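Local coordinates for mortality factor 4-like protein 1 (Homo sapiens, PDB 2F5K) that probably reads chromatin through its chromo domain, which binds histone H3 methylated at a lysine of its tail, at residues A46-K50 with Q51-F55. Numbering follows the deposited sequence.
Sequences AIKDK and QVKYF
Four backbone hydrogen bonds pair Ala46 with Lys53 and Lys48 with Gln51, forming the end of an antiparallel two-stranded hairpin. In the Ala46–Lys53 pair, Lys53 N reaches Ala46 O at 2.7 Å with an N-H...O angle of 168°, and Ala46 N returns a longer bond to Lys53 O. The end pair repeats this scheme: Lys48 N bonds to Gln51 O, and Gln51 N is 2.7 Å from Lys48 O. That last bond closes a type I' turn, a form characteristic of two-residue beta hairpins; Asp49 and Lys50 occupy its corners with positive phi (50° and 79°).

Apolar contact is slight. Ile47 and Val52 form the intervening non-hydrogen-bonded pair, and Ile47 CG1 approaches Val52 CG1, the branch set anti to the valine's backbone nitrogen and beside its carbonyl carbon, at 4.2 Å.

The opposite face carries Ala46, Lys48, Gln51 and Lys53. Both lysine chains are extended and run alongside each other, with Lys48 CD 4.3 Å from Lys53 CE. Their ammonium groups end close together, NZ to NZ 4.4 Å, an arrangement that probably costs some electrostatic energy and might slightly favour loss of a proton.

Strands 37-48 and 51-58 of the chromo domain's antiparallel sheet make up the hairpin, and the turn at its exposed tip connects them. Pro21 touches Val52, while farther along strand 51-58 Tyr54 hydrogen-bonds to Glu71 and packs on Val45, and its backbone pairs with Val69 of strand 67-70.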
ATOM      1  N   ALA A  46       8.906  -8.807  -7.534  1.00 74.99           N
ATOM      2  CA  ALA A  46       9.891  -8.886  -8.610  1.00 77.05           C
ATOM      3  C   ALA A  46      11.031  -7.915  -8.380  1.00 78.73           C
ATOM      4  O   ALA A  46      10.824  -6.776  -7.971  1.00 78.73           O
ATOM      5  CB  ALA A  46       9.247  -8.625  -9.948  1.00 77.04           C
ATOM      6  N   ILE A  47      12.243  -8.385  -8.635  1.00 80.99           N
ATOM      7  CA  ILE A  47      13.428  -7.558  -8.481  1.00 83.02           C
ATOM      8  C   ILE A  47      13.895  -7.091  -9.854  1.00 84.31           C
ATOM      9  O   ILE A  47      13.970  -7.884 -10.801  1.00 84.28           O
ATOM     10  CB  ILE A  47      14.543  -8.344  -7.765  1.00 83.15           C
ATOM     11  CG1 ILE A  47      14.068  -8.795  -6.386  1.00 83.65           C
ATOM     12  CG2 ILE A  47      15.798  -7.493  -7.626  1.00 83.35           C
ATOM     13  CD1 ILE A  47      15.107  -9.603  -5.629  1.00 84.34           C
ATOM     14  N   LYS A  48      14.188  -5.797  -9.957  1.00 85.89           N
ATOM     15  CA  LYS A  48      14.664  -5.210 -11.200  1.00 87.41           C
ATOM     16  C   LYS A  48      15.693  -4.119 -10.948  1.00 88.39           C
ATOM     17  O   LYS A  48      15.423  -3.139 -10.256  1.00 88.50           O
ATOM     18  CB  LYS A  48      13.503  -4.638 -12.004  1.00 87.59           C
ATOM     19  CG  LYS A  48      13.924  -3.861 -13.240  1.00 88.21           C
ATOM     20  CD  LYS A  48      12.728  -3.169 -13.858  1.00 89.08           C
ATOM     21  CE  LYS A  48      13.137  -2.203 -14.953  1.00 89.78           C
ATOM     22  NZ  LYS A  48      11.937  -1.559 -15.552  1.00 90.35           N
ATOM     23  N   ASP A  49      16.880  -4.310 -11.510  1.00 89.49           N
ATOM     24  CA  ASP A  49      17.948  -3.323 -11.431  1.00 90.35           C
ATOM     25  C   ASP A  49      18.206  -2.837 -10.020  1.00 90.52           C
ATOM     26  O   ASP A  49      18.417  -1.647  -9.799  1.00 90.72           O
ATOM     27  CB  ASP A  49      17.632  -2.132 -12.337  1.00 90.71           C
ATOM     28  CG  ASP A  49      17.325  -2.549 -13.759  1.00 91.54           C
ATOM     29  OD1 ASP A  49      17.851  -3.597 -14.197  1.00 91.80           O
ATOM     30  OD2 ASP A  49      16.571  -1.892 -14.511  1.00 92.25           O
ATOM     31  N   LYS A  50      18.185  -3.761  -9.067  1.00 90.66           N
ATOM     32  CA  LYS A  50      18.479  -3.429  -7.676  1.00 90.53           C
ATOM     33  C   LYS A  50      17.283  -2.789  -6.983  1.00 89.69           C
ATOM     34  O   LYS A  50      17.307  -2.542  -5.779  1.00 89.78           O
ATOM     35  CB  LYS A  50      19.712  -2.524  -7.586  1.00 91.09           C
ATOM     36  CG  LYS A  50      20.997  -3.152  -8.131  1.00 92.75           C
ATOM     37  CD  LYS A  50      22.207  -2.258  -7.854  1.00 95.46           C
ATOM     38  CE  LYS A  50      23.495  -2.845  -8.410  1.00 96.60           C
ATOM     39  NZ  LYS A  50      24.656  -1.964  -8.109  1.00 97.45           N
ATOM     40  N   GLN A  51      16.236  -2.523  -7.756  1.00 88.55           N
ATOM     41  CA  GLN A  51      15.011  -1.953  -7.218  1.00 87.22           C
ATOM     42  C   GLN A  51      13.947  -3.049  -7.126  1.00 85.40           C
ATOM     43  O   GLN A  51      13.612  -3.690  -8.124  1.00 85.28           O
ATOM     44  CB  GLN A  51      14.521  -0.795  -8.097  1.00 87.97           C
ATOM     45  CG  GLN A  51      15.351   0.493  -7.988  1.00 89.81           C
ATOM     46  CD  GLN A  51      14.805   1.631  -8.848  1.00 91.76           C
ATOM     47  OE1 GLN A  51      13.722   1.518  -9.439  1.00 92.62           O
ATOM     48  NE2 GLN A  51      15.557   2.727  -8.922  1.00 92.10           N
ATOM     49  N   VAL A  52      13.425  -3.266  -5.923  1.00 83.02           N
ATOM     50  CA  VAL A  52      12.427  -4.303  -5.695  1.00 80.34           C
ATOM     51  C   VAL A  52      11.023  -3.749  -5.887  1.00 78.13           C
ATOM     52  O   VAL A  52      10.689  -2.693  -5.361  1.00 77.91           O
ATOM     53  CB  VAL A  52      12.560  -4.885  -4.289  1.00 80.60           C
ATOM     54  CG1 VAL A  52      11.690  -6.116  -4.139  1.00 81.02           C
ATOM     55  CG2 VAL A  52      14.015  -5.225  -3.991  1.00 80.84           C
ATOM     56  N   LYS A  53      10.205  -4.463  -6.655  1.00 75.41           N
ATOM     57  CA  LYS A  53       8.849  -4.022  -6.941  1.00 72.51           C
ATOM     58  C   LYS A  53       7.829  -5.000  -6.388  1.00 69.90           C
ATOM     59  O   LYS A  53       8.144  -6.141  -6.079  1.00 69.45           O
ATOM     60  CB  LYS A  53       8.649  -3.879  -8.447  1.00 72.95           C
ATOM     61  CG  LYS A  53       9.702  -3.020  -9.146  1.00 74.04           C
ATOM     62  CD  LYS A  53       9.187  -2.482 -10.486  1.00 74.94           C
ATOM     63  CE  LYS A  53      10.077  -1.383 -11.052  1.00 75.15           C
ATOM     64  NZ  LYS A  53       9.362  -0.589 -12.094  1.00 75.53           N
ATOM     65  N   TYR A  54       6.594  -4.549  -6.253  1.00 66.82           N
ATOM     66  CA  TYR A  54       5.559  -5.439  -5.755  1.00 64.21           C
ATOM     67  C   TYR A  54       4.292  -5.326  -6.554  1.00 62.47           C
ATOM     68  O   TYR A  54       3.818  -4.229  -6.848  1.00 62.76           O
ATOM     69  CB  TYR A  54       5.234  -5.146  -4.295  1.00 63.74           C
ATOM     70  CG  TYR A  54       6.378  -5.393  -3.360  1.00 62.51           C
ATOM     71  CD1 TYR A  54       7.192  -4.352  -2.949  1.00 61.10           C
ATOM     72  CD2 TYR A  54       6.650  -6.667  -2.894  1.00 61.50           C
ATOM     73  CE1 TYR A  54       8.226  -4.559  -2.090  1.00 60.16           C
ATOM     74  CE2 TYR A  54       7.688  -6.892  -2.033  1.00 60.77           C
ATOM     75  CZ  TYR A  54       8.477  -5.833  -1.629  1.00 59.90           C
ATOM     76  OH  TYR A  54       9.527  -6.053  -0.770  1.00 58.55           O
ATOM     77  N   PHE A  55       3.735  -6.468  -6.911  1.00 60.10           N
ATOM     78  CA  PHE A  55       2.458  -6.449  -7.590  1.00 57.88           C
ATOM     79  C   PHE A  55       1.408  -6.557  -6.494  1.00 56.26           C
ATOM     80  O   PHE A  55       1.480  -7.443  -5.636  1.00 55.42           O
ATOM     81  CB  PHE A  55       2.361  -7.585  -8.614  1.00 57.60           C
ATOM     82  CG  PHE A  55       1.085  -7.578  -9.401  1.00 57.26           C
ATOM     83  CD1 PHE A  55       0.784  -6.529 -10.249  1.00 57.39           C
ATOM     84  CD2 PHE A  55       0.175  -8.621  -9.276  1.00 56.86           C
ATOM     85  CE1 PHE A  55      -0.421  -6.519 -10.983  1.00 58.12           C
ATOM     86  CE2 PHE A  55      -1.031  -8.628  -9.992  1.00 56.91           C
ATOM     87  CZ  PHE A  55      -1.335  -7.575 -10.847  1.00 57.24           C
TER